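Local coordinates for TT1561 protein (PDB 1UF3) that probably acts as a metal-dependent phosphoesterase of the calcineurin superfamily and binds calcium ions, although its substrate is unknown, at residues 1-9 / 102-110; 150-159 / 176-187. All coordinates share one frame; numbering follows the deposited sequence.

How the interactions relate
Both contacts bear on the same mixed sheet, but at different depths. Interaction 2 lies in the core, where two neighbouring parallel strands and the helix between them bury apolar side chains while main-chain N-H and C=O groups pair across the strands. Interaction 1 is smaller and only partly buried: the arm leading into strand 7-12 of the other sheet meets a hairpin tip through an arginine hydrogen bond and the packing of T4, V5 and I8 on R105 and W104, beside surfaces taken by other subunits. The two are joined where strands 108-118 and 151-155 pair, L109 O accepting from I152 N (2.8 Å) and L109 N donating to P150 O. Y108 also packs on L182.

Interaction 1: residues 1-9 / 102-110; sequences MRRTVRYIL and TFWRGPYLV
The indole of W104 meets I8 CD1 at its edge, 4.0 Å from CZ3, while V110 CG2, from the hairpin's own returning strand, covers one face toward the rim. V5 comes in obliquely, its CG2 packing 4.1 Å from W104 CB. At the edge of the R105 guanidinium, in its plane, lies the carbonyl oxygen of R2, which accepts a 2.8 Å hydrogen bond from NH1. The arginine reaches that far because CG stands anti to the backbone N (chi1 -165°) and the chain runs extended to NE. Its apolar stem is used too: T4 CG2 rests 3.8 Å from R105 CG and equally close to G106 CA.

These residues belong to a β-hairpin whose tip, R105-G106-P107, joins strands 101-104 and 108-118 between the hydrogen-bonded pair W104 and Y108. G106, with phi at 171°, sits where a CB would collide with Y108 CE1, and the cis peptide before P107 completes the reversal. Calcineurin-like phosphoesterases are built on two facing sheets, and here the hairpin of one lies against the entry to strand 7-12 of the other. V5 N binds R105 O at 3.0 Å, the donor well above the carbonyl plane. Just beyond, the amides of R6 and Y7 both donate to D34 OD2, a calcium ligand. R105 NH2 is held by K147 O of a neighbouring subunit, whose Y149 makes a cation-pi contact with R105.

Interaction 2: residues 150-159 / 176-187; sequences PKIFLFHTMP and IKTHNPLLVLVA
K151 and F153 both carry CG beside the backbone N (chi1 -61° and -74°), which sends their side chains to H179, the last residue of helix 170-179. They belong to a β-α-β crossover, in which strand 151-155 leads through this helix to the parallel strand 183-186. Beyond CG the lysine is fully extended, long enough for NZ to donate to H179 ND1 at 3.0 Å in the plane of the imidazole. The F153 ring turns its edge toward the H179 face in an offset T-shaped pair, centroids 5.4 Å apart, and takes P181 CB over its centre, 4.0 Å from the centroid. A flat ring can thus offer a face to P181 and an edge to H179 where the helix ends; W144 stacks on H179 and makes a cation-pi contact with K151.

The strands are joined by the usual staggered parallel bonds: F153 N to L183 O, L185 N to F153 O and F155 N to L185 O, all near 3.0 Å. At the start K151 O receives L182 N at 2.8 Å and L183 N only weakly. β-Branched and aromatic residues fill the helix-facing side, where the edge of F155 meets V184 CG1 (3.8 Å from CD1) and I176 CG1. On the opposite side, I152 CG2 packs against L183 CD2 within the row that also holds L154 and L185.

Farther along, H156 has CG anti to its N, which swings the imidazole so that A187 CB lies over one face toward its rim, 3.4 Å from CD2, a CH-pi contact. A187 N donates directly to H156 O, and a water adds a second tie, donating to H156 O and, at 2.7 Å, to A187 O.

Interaction 1: residues 1-9 / 102-110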
loop_
_atom_site.group_PDB
_atom_site.type_symbol
_atom_site.label_atom_id
_atom_site.label_comp_id
_atom_site.label_asym_id
_atom_site.label_seq_id
_atom_site.Cartn_x
_atom_site.Cartn_y
_atom_site.Cartn_z
HETATM N N MSE A 1 1.064 3.433 8.996
HETATM C CA MSE A 1 0.880 3.703 7.541
HETATM C C MSE A 1 1.923 4.648 6.946
HETATM O O MSE A 1 2.318 4.471 5.803
HETATM C CB MSE A 1 -0.515 4.277 7.259
HETATM C CG MSE A 1 -1.598 3.227 7.086
HETATM SE SE MSE A 1 -1.416 2.051 5.535
HETATM C CE MSE A 1 -2.993 2.605 4.538
ATOM N N ARG A 2 2.374 5.637 7.715
ATOM C CA ARG A 2 3.357 6.595 7.188
ATOM C C ARG A 2 4.779 6.046 7.161
ATOM O O ARG A 2 5.193 5.340 8.091
ATOM C CB ARG A 2 3.364 7.894 8.012
ATOM C CG ARG A 2 2.029 8.669 8.066
ATOM C CD ARG A 2 2.281 10.073 8.678
ATOM N NE ARG A 2 1.066 10.725 9.150
ATOM C CZ ARG A 2 0.093 11.149 8.355
ATOM N NH1 ARG A 2 0.192 10.997 7.050
ATOM N NH2 ARG A 2 -0.984 11.718 8.872
ATOM N N ARG A 3 5.521 6.390 6.104
ATOM C CA ARG A 3 6.911 5.962 5.948
ATOM C C ARG A 3 7.871 7.100 6.288
ATOM O O ARG A 3 7.426 8.184 6.670
ATOM C CB ARG A 3 7.127 5.460 4.530
ATOM C CG ARG A 3 6.266 4.223 4.235
ATOM C CD ARG A 3 6.393 3.766 2.807
ATOM N NE ARG A 3 5.409 2.733 2.487
ATOM C CZ ARG A 3 5.395 1.515 3.024
ATOM N NH1 ARG A 3 6.318 1.173 3.917
ATOM N NH2 ARG A 3 4.468 0.636 2.656
ATOM N N THR A 4 9.176 6.865 6.169
ATOM C CA THR A 4 10.174 7.885 6.513
ATOM C C THR A 4 10.055 9.101 5.616
ATOM O O THR A 4 9.634 9.007 4.478
ATOM C CB THR A 4 11.610 7.373 6.362
ATOM O OG1 THR A 4 11.669 6.486 5.231
ATOM C CG2 THR A 4 12.086 6.700 7.617
ATOM N N VAL A 5 10.422 10.253 6.138
ATOM C CA VAL A 5 10.353 11.464 5.340
ATOM C C VAL A 5 11.613 11.625 4.482
ATOM O O VAL A 5 12.711 11.677 5.022
ATOM C CB VAL A 5 10.262 12.691 6.231
ATOM C CG1 VAL A 5 10.382 13.966 5.361
ATOM C CG2 VAL A 5 8.959 12.661 7.018
ATOM N N ARG A 6 11.445 11.696 3.165
ATOM C CA ARG A 6 12.565 11.909 2.260
ATOM C C ARG A 6 12.350 13.198 1.462
ATOM O O ARG A 6 13.292 13.967 1.263
ATOM C CB ARG A 6 12.747 10.746 1.269
ATOM C CG ARG A 6 13.904 11.018 0.277
ATOM C CD ARG A 6 14.373 9.789 -0.541
ATOM N NE ARG A 6 15.303 10.211 -1.589
ATOM C CZ ARG A 6 15.626 9.501 -2.670
ATOM N NH1 ARG A 6 15.108 8.294 -2.870
ATOM N NH2 ARG A 6 16.433 10.032 -3.593
ATOM N N TYR A 7 11.112 13.422 1.012
ATOM C CA TYR A 7 10.766 14.602 0.235
ATOM C C TYR A 7 9.868 15.542 1.007
ATOM O O TYR A 7 8.877 15.121 1.609
ATOM C CB TYR A 7 10.084 14.193 -1.068
ATOM C CG TYR A 7 10.972 13.342 -1.918
ATOM C CD1 TYR A 7 10.970 11.945 -1.791
ATOM C CD2 TYR A 7 11.901 13.934 -2.782
ATOM C CE1 TYR A 7 11.871 11.164 -2.502
ATOM C CE2 TYR A 7 12.815 13.163 -3.487
ATOM C CZ TYR A 7 12.797 11.775 -3.340
ATOM O OH TYR A 7 13.731 11.022 -4.005
ATOM N N ILE A 8 10.226 16.818 0.995
ATOM C CA ILE A 8 9.458 17.826 1.699
ATOM C C ILE A 8 8.989 18.915 0.751
ATOM O O ILE A 8 9.808 19.519 0.030
ATOM C CB ILE A 8 10.291 18.475 2.779
ATOM C CG1 ILE A 8 10.753 17.435 3.805
ATOM C CG2 ILE A 8 9.517 19.565 3.450
ATOM C CD1 ILE A 8 11.847 18.002 4.677
ATOM N N LEU A 9 7.673 19.150 0.737
ATOM C CA LEU A 9 7.070 20.211 -0.074
ATOM C C LEU A 9 7.173 21.460 0.816
ATOM O O LEU A 9 6.699 21.471 1.968
ATOM C CB LEU A 9 5.607 19.864 -0.381
ATOM C CG LEU A 9 4.821 20.809 -1.285
ATOM C CD1 LEU A 9 5.519 20.924 -2.627
ATOM C CD2 LEU A 9 3.388 20.265 -1.457
ATOM N N THR A 102 8.874 18.875 17.243
ATOM C CA THR A 102 8.139 17.640 17.007
ATOM C C THR A 102 9.099 16.697 16.272
ATOM O O THR A 102 10.133 17.153 15.781
ATOM C CB THR A 102 6.855 17.853 16.171
ATOM O OG1 THR A 102 6.112 16.629 16.148
ATOM C CG2 THR A 102 7.172 18.269 14.755
ATOM N N PHE A 103 8.781 15.398 16.224
ATOM C CA PHE A 103 9.626 14.435 15.513
ATOM C C PHE A 103 8.915 13.916 14.293
ATOM O O PHE A 103 7.714 13.643 14.326
ATOM C CB PHE A 103 9.976 13.192 16.355
ATOM C CG PHE A 103 10.899 13.454 17.490
ATOM C CD1 PHE A 103 10.413 13.486 18.794
ATOM C CD2 PHE A 103 12.268 13.610 17.275
ATOM C CE1 PHE A 103 11.278 13.665 19.866
ATOM C CE2 PHE A 103 13.138 13.792 18.331
ATOM C CZ PHE A 103 12.654 13.820 19.637
ATOM N N TRP A 104 9.658 13.780 13.205
ATOM C CA TRP A 104 9.104 13.211 11.997
ATOM C C TRP A 104 9.828 11.877 11.826
ATOM O O TRP A 104 10.921 11.691 12.362
ATOM C CB TRP A 104 9.404 14.071 10.790
ATOM C CG TRP A 104 8.470 15.207 10.574
ATOM C CD1 TRP A 104 7.338 15.503 11.284
ATOM C CD2 TRP A 104 8.610 16.233 9.588
ATOM N NE1 TRP A 104 6.766 16.662 10.798
ATOM C CE2 TRP A 104 7.527 17.129 9.757
ATOM C CE3 TRP A 104 9.554 16.487 8.578
ATOM C CZ2 TRP A 104 7.359 18.269 8.953
ATOM C CZ3 TRP A 104 9.390 17.626 7.774
ATOM C CH2 TRP A 104 8.300 18.499 7.972
ATOM N N ARG A 105 9.229 10.956 11.090
ATOM C CA ARG A 105 9.883 9.674 10.884
ATOM C C ARG A 105 11.170 9.848 10.054
ATOM O O ARG A 105 11.183 10.526 9.015
ATOM C CB ARG A 105 8.949 8.691 10.191
ATOM C CG ARG A 105 9.485 7.289 10.306
ATOM C CD ARG A 105 8.464 6.229 10.014
ATOM N NE ARG A 105 9.121 4.928 10.038
ATOM C CZ ARG A 105 8.581 3.806 9.580
ATOM N NH1 ARG A 105 7.355 3.819 9.056
ATOM N NH2 ARG A 105 9.273 2.680 9.636
ATOM N N GLY A 106 12.245 9.239 10.534
ATOM C CA GLY A 106 13.521 9.362 9.854
ATOM C C GLY A 106 14.604 8.771 10.733
ATOM O O GLY A 106 15.279 7.843 10.315
ATOM N N PRO A 107 14.779 9.269 11.964
ATOM C CA PRO A 107 13.987 10.364 12.537
ATOM C C PRO A 107 14.567 11.761 12.298
ATOM O O PRO A 107 15.751 11.906 11.973
ATOM C CB PRO A 107 13.961 10.029 14.023
ATOM C CG PRO A 107 15.321 9.406 14.240
ATOM C CD PRO A 107 15.549 8.561 13.004
ATOM N N TYR A 108 13.716 12.776 12.443
ATOM C CA TYR A 108 14.143 14.169 12.325
ATOM C C TYR A 108 13.511 14.945 13.461
ATOM O O TYR A 108 12.344 14.768 13.756
ATOM C CB TYR A 108 13.726 14.785 10.989
ATOM C CG TYR A 108 14.368 14.117 9.803
ATOM C CD1 TYR A 108 13.676 13.176 9.059
ATOM C CD2 TYR A 108 15.689 14.412 9.435
ATOM C CE1 TYR A 108 14.273 12.532 7.977
ATOM C CE2 TYR A 108 16.280 13.781 8.348
ATOM C CZ TYR A 108 15.566 12.843 7.628
ATOM O OH TYR A 108 16.129 12.205 6.542
ATOM N N LEU A 109 14.307 15.777 14.115
ATOM C CA LEU A 109 13.842 16.619 15.200
ATOM C C LEU A 109 13.553 17.979 14.516
ATOM O O LEU A 109 14.487 18.681 14.082
ATOM C CB LEU A 109 14.946 16.742 16.258
ATOM C CG LEU A 109 14.708 17.663 17.465
ATOM C CD1 LEU A 109 13.386 17.296 18.120
ATOM C CD2 LEU A 109 15.852 17.536 18.466
ATOM N N VAL A 110 12.266 18.310 14.379
ATOM C CA VAL A 110 11.829 19.551 13.733
ATOM C C VAL A 110 11.528 20.641 14.756
ATOM O O VAL A 110 10.787 20.438 15.713
ATOM C CB VAL A 110 10.593 19.300 12.861
ATOM C CG1 VAL A 110 10.208 20.587 12.063
ATOM C CG2 VAL A 110 10.864 18.149 11.912
#

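Interaction 2: residues 150-159 / 176-187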
loop_
_atom_site.group_PDB
_atom_site.type_symbol
_atom_site.label_atom_id
_atom_site.label_comp_id
_atom_site.label_asym_id
_atom_site.label_seq_id
_atom_site.Cartn_x
_atom_site.Cartn_y
_atom_site.Cartn_z
ATOM N N PRO A 150 19.015 14.102 13.854
ATOM C CA PRO A 150 19.348 15.075 12.816
ATOM C C PRO A 150 18.263 16.166 13.010
ATOM O O PRO A 150 17.085 15.828 13.202
ATOM C CB PRO A 150 19.109 14.301 11.526
ATOM C CG PRO A 150 19.366 12.845 11.938
ATOM C CD PRO A 150 18.758 12.758 13.290
ATOM N N LYS A 151 18.637 17.446 12.964
ATOM C CA LYS A 151 17.669 18.546 13.153
ATOM C C LYS A 151 17.224 19.291 11.889
ATOM O O LYS A 151 17.998 19.444 10.932
ATOM C CB LYS A 151 18.225 19.571 14.142
ATOM C CG LYS A 151 18.506 19.018 15.532
ATOM C CD LYS A 151 19.294 20.014 16.373
ATOM C CE LYS A 151 19.840 19.386 17.641
ATOM N NZ LYS A 151 20.804 20.266 18.378
ATOM N N ILE A 152 15.958 19.723 11.885
ATOM C CA ILE A 152 15.377 20.501 10.781
ATOM C C ILE A 152 14.825 21.765 11.449
ATOM O O ILE A 152 13.957 21.682 12.327
ATOM C CB ILE A 152 14.223 19.755 10.072
ATOM C CG1 ILE A 152 14.762 18.501 9.364
ATOM C CG2 ILE A 152 13.535 20.697 9.053
ATOM C CD1 ILE A 152 13.754 17.756 8.497
ATOM N N PHE A 153 15.371 22.921 11.070
ATOM C CA PHE A 153 14.970 24.199 11.644
ATOM C C PHE A 153 14.127 25.012 10.680
ATOM O O PHE A 153 14.361 25.000 9.483
ATOM C CB PHE A 153 16.200 25.060 12.010
ATOM C CG PHE A 153 16.956 24.611 13.244
ATOM C CD1 PHE A 153 16.524 23.532 14.022
ATOM C CD2 PHE A 153 18.090 25.292 13.638
ATOM C CE1 PHE A 153 17.215 23.159 15.162
ATOM C CE2 PHE A 153 18.792 24.922 14.787
ATOM C CZ PHE A 153 18.356 23.860 15.546
ATOM N N LEU A 154 13.152 25.732 11.221
ATOM C CA LEU A 154 12.301 26.609 10.411
ATOM C C LEU A 154 12.432 28.016 10.978
ATOM O O LEU A 154 12.186 28.244 12.149
ATOM C CB LEU A 154 10.828 26.177 10.461
ATOM C CG LEU A 154 10.375 25.212 9.364
ATOM C CD1 LEU A 154 10.973 23.828 9.633
ATOM C CD2 LEU A 154 8.847 25.152 9.319
ATOM N N PHE A 155 12.861 28.962 10.159
ATOM C CA PHE A 155 12.992 30.347 10.626
ATOM C C PHE A 155 12.394 31.245 9.560
ATOM O O PHE A 155 12.321 30.885 8.375
ATOM C CB PHE A 155 14.447 30.820 10.735
ATOM C CG PHE A 155 15.280 30.084 11.711
ATOM C CD1 PHE A 155 16.457 29.453 11.280
ATOM C CD2 PHE A 155 14.988 30.127 13.064
ATOM C CE1 PHE A 155 17.325 28.896 12.189
ATOM C CE2 PHE A 155 15.842 29.573 13.978
ATOM C CZ PHE A 155 17.030 28.952 13.540
ATOM N N HIS A 156 11.986 32.432 9.974
ATOM C CA HIS A 156 11.503 33.348 8.974
ATOM C C HIS A 156 12.745 34.133 8.498
ATOM O O HIS A 156 12.981 34.283 7.303
ATOM C CB HIS A 156 10.479 34.307 9.539
ATOM C CG HIS A 156 10.027 35.313 8.532
ATOM N ND1 HIS A 156 10.707 36.492 8.306
ATOM C CD2 HIS A 156 9.047 35.255 7.600
ATOM C CE1 HIS A 156 10.162 37.115 7.273
ATOM N NE2 HIS A 156 9.154 36.383 6.827
ATOM N N THR A 157 13.533 34.584 9.463
ATOM C CA THR A 157 14.734 35.375 9.266
ATOM C C THR A 157 15.888 34.618 8.603
ATOM O O THR A 157 16.300 33.562 9.073
ATOM C CB THR A 157 15.177 35.916 10.625
ATOM O OG1 THR A 157 14.130 36.746 11.143
ATOM C CG2 THR A 157 16.481 36.720 10.525
HETATM N N MSE A 158 16.399 35.159 7.500
HETATM C CA MSE A 158 17.507 34.539 6.770
HETATM C C MSE A 158 18.844 34.724 7.461
HETATM O O MSE A 158 19.108 35.769 8.056
HETATM C CB MSE A 158 17.642 35.148 5.383
HETATM C CG MSE A 158 16.628 34.726 4.387
HETATM SE SE MSE A 158 17.362 35.015 2.614
HETATM C CE MSE A 158 18.935 33.918 2.775
ATOM N N PRO A 159 19.718 33.712 7.385
ATOM C CA PRO A 159 21.031 33.843 8.021
ATOM C C PRO A 159 21.976 34.605 7.081
ATOM O O PRO A 159 21.766 34.650 5.871
ATOM C CB PRO A 159 21.470 32.397 8.201
ATOM C CG PRO A 159 20.904 31.750 6.972
ATOM C CD PRO A 159 19.507 32.332 6.914
ATOM N N ILE A 176 22.694 28.457 13.534
ATOM C CA ILE A 176 22.839 27.341 12.624
ATOM C C ILE A 176 24.206 26.690 12.843
ATOM O O ILE A 176 24.313 25.461 12.881
ATOM C CB ILE A 176 22.674 27.803 11.179
ATOM C CG1 ILE A 176 21.247 28.336 10.993
ATOM C CG2 ILE A 176 22.978 26.661 10.228
ATOM C CD1 ILE A 176 20.919 28.764 9.603
ATOM N N LYS A 177 25.246 27.503 13.034
ATOM C CA LYS A 177 26.581 26.952 13.244
ATOM C C LYS A 177 26.677 26.204 14.574
ATOM O O LYS A 177 27.400 25.217 14.689
ATOM C CB LYS A 177 27.639 28.065 13.201
ATOM C CG LYS A 177 27.908 28.620 11.804
ATOM C CD LYS A 177 28.971 29.721 11.840
ATOM C CE LYS A 177 29.197 30.310 10.456
ATOM N NZ LYS A 177 30.487 31.063 10.377
ATOM N N THR A 178 25.944 26.671 15.578
ATOM C CA THR A 178 25.968 26.019 16.891
ATOM C C THR A 178 25.201 24.681 16.917
ATOM O O THR A 178 25.693 23.677 17.434
ATOM C CB THR A 178 25.383 26.958 17.964
ATOM O OG1 THR A 178 26.083 28.209 17.932
ATOM C CG2 THR A 178 25.524 26.352 19.351
ATOM N N HIS A 179 23.999 24.669 16.355
ATOM C CA HIS A 179 23.169 23.462 16.347
ATOM C C HIS A 179 23.446 22.479 15.218
ATOM O O HIS A 179 23.008 21.324 15.267
ATOM C CB HIS A 179 21.696 23.867 16.327
ATOM C CG HIS A 179 21.151 24.194 17.683
ATOM N ND1 HIS A 179 20.734 23.217 18.570
ATOM C CD2 HIS A 179 21.072 25.370 18.349
ATOM C CE1 HIS A 179 20.435 23.782 19.726
ATOM N NE2 HIS A 179 20.633 25.085 19.620
ATOM N N ASN A 180 24.157 22.938 14.195
ATOM C CA ASN A 180 24.481 22.099 13.065
ATOM C C ASN A 180 23.300 21.311 12.517
ATOM O O ASN A 180 23.383 20.090 12.315
ATOM C CB ASN A 180 25.621 21.162 13.451
ATOM C CG ASN A 180 26.910 21.921 13.709
ATOM O OD1 ASN A 180 27.470 22.542 12.795
ATOM N ND2 ASN A 180 27.380 21.895 14.952
ATOM N N PRO A 181 22.179 22.001 12.255
ATOM C CA PRO A 181 21.026 21.280 11.721
ATOM C C PRO A 181 21.321 20.753 10.353
ATOM O O PRO A 181 22.167 21.290 9.632
ATOM C CB PRO A 181 19.926 22.340 11.681
ATOM C CG PRO A 181 20.725 23.650 11.512
ATOM C CD PRO A 181 21.869 23.433 12.473
ATOM N N LEU A 182 20.602 19.703 9.996
ATOM C CA LEU A 182 20.715 19.077 8.715
ATOM C C LEU A 182 20.094 19.942 7.626
ATOM O O LEU A 182 20.646 20.063 6.531
ATOM C CB LEU A 182 20.003 17.742 8.748
ATOM C CG LEU A 182 19.977 17.026 7.415
ATOM C CD1 LEU A 182 21.375 16.518 7.147
ATOM C CD2 LEU A 182 18.982 15.853 7.462
ATOM N N LEU A 183 18.922 20.502 7.914
ATOM C CA LEU A 183 18.219 21.367 6.970
ATOM C C LEU A 183 17.708 22.595 7.711
ATOM O O LEU A 183 17.323 22.521 8.878
ATOM C CB LEU A 183 17.047 20.634 6.304
ATOM C CG LEU A 183 15.925 21.496 5.692
ATOM C CD1 LEU A 183 16.439 22.245 4.434
ATOM C CD2 LEU A 183 14.740 20.618 5.340
ATOM N N VAL A 184 17.759 23.736 7.036
ATOM C CA VAL A 184 17.274 24.991 7.592
ATOM C C VAL A 184 16.420 25.591 6.481
ATOM O O VAL A 184 16.892 25.778 5.342
ATOM C CB VAL A 184 18.430 25.979 7.914
ATOM C CG1 VAL A 184 17.858 27.300 8.500
ATOM C CG2 VAL A 184 19.387 25.359 8.907
ATOM N N LEU A 185 15.156 25.844 6.779
ATOM C CA LEU A 185 14.267 26.454 5.792
ATOM C C LEU A 185 14.017 27.913 6.213
ATOM O O LEU A 185 13.742 28.190 7.386
ATOM C CB LEU A 185 12.933 25.691 5.727
ATOM C CG LEU A 185 12.892 24.434 4.844
ATOM C CD1 LEU A 185 11.610 23.648 5.100
ATOM C CD2 LEU A 185 12.950 24.844 3.375
ATOM N N VAL A 186 14.130 28.852 5.279
ATOM C CA VAL A 186 13.883 30.261 5.635
ATOM C C VAL A 186 12.969 30.931 4.612
ATOM O O VAL A 186 12.817 30.470 3.487
ATOM C CB VAL A 186 15.219 31.088 5.748
ATOM C CG1 VAL A 186 16.077 30.560 6.885
ATOM C CG2 VAL A 186 15.980 31.045 4.417
ATOM N N ALA A 187 12.340 32.018 5.018
ATOM C CA ALA A 187 11.456 32.750 4.120
ATOM C C ALA A 187 12.259 33.496 3.050
ATOM O O ALA A 187 13.377 33.934 3.290
ATOM C CB ALA A 187 10.617 33.758 4.923
HETATM O O HOH W 1 21.311 17.913 12.795
HETATM O O HOH W 2 13.669 35.689 5.274
#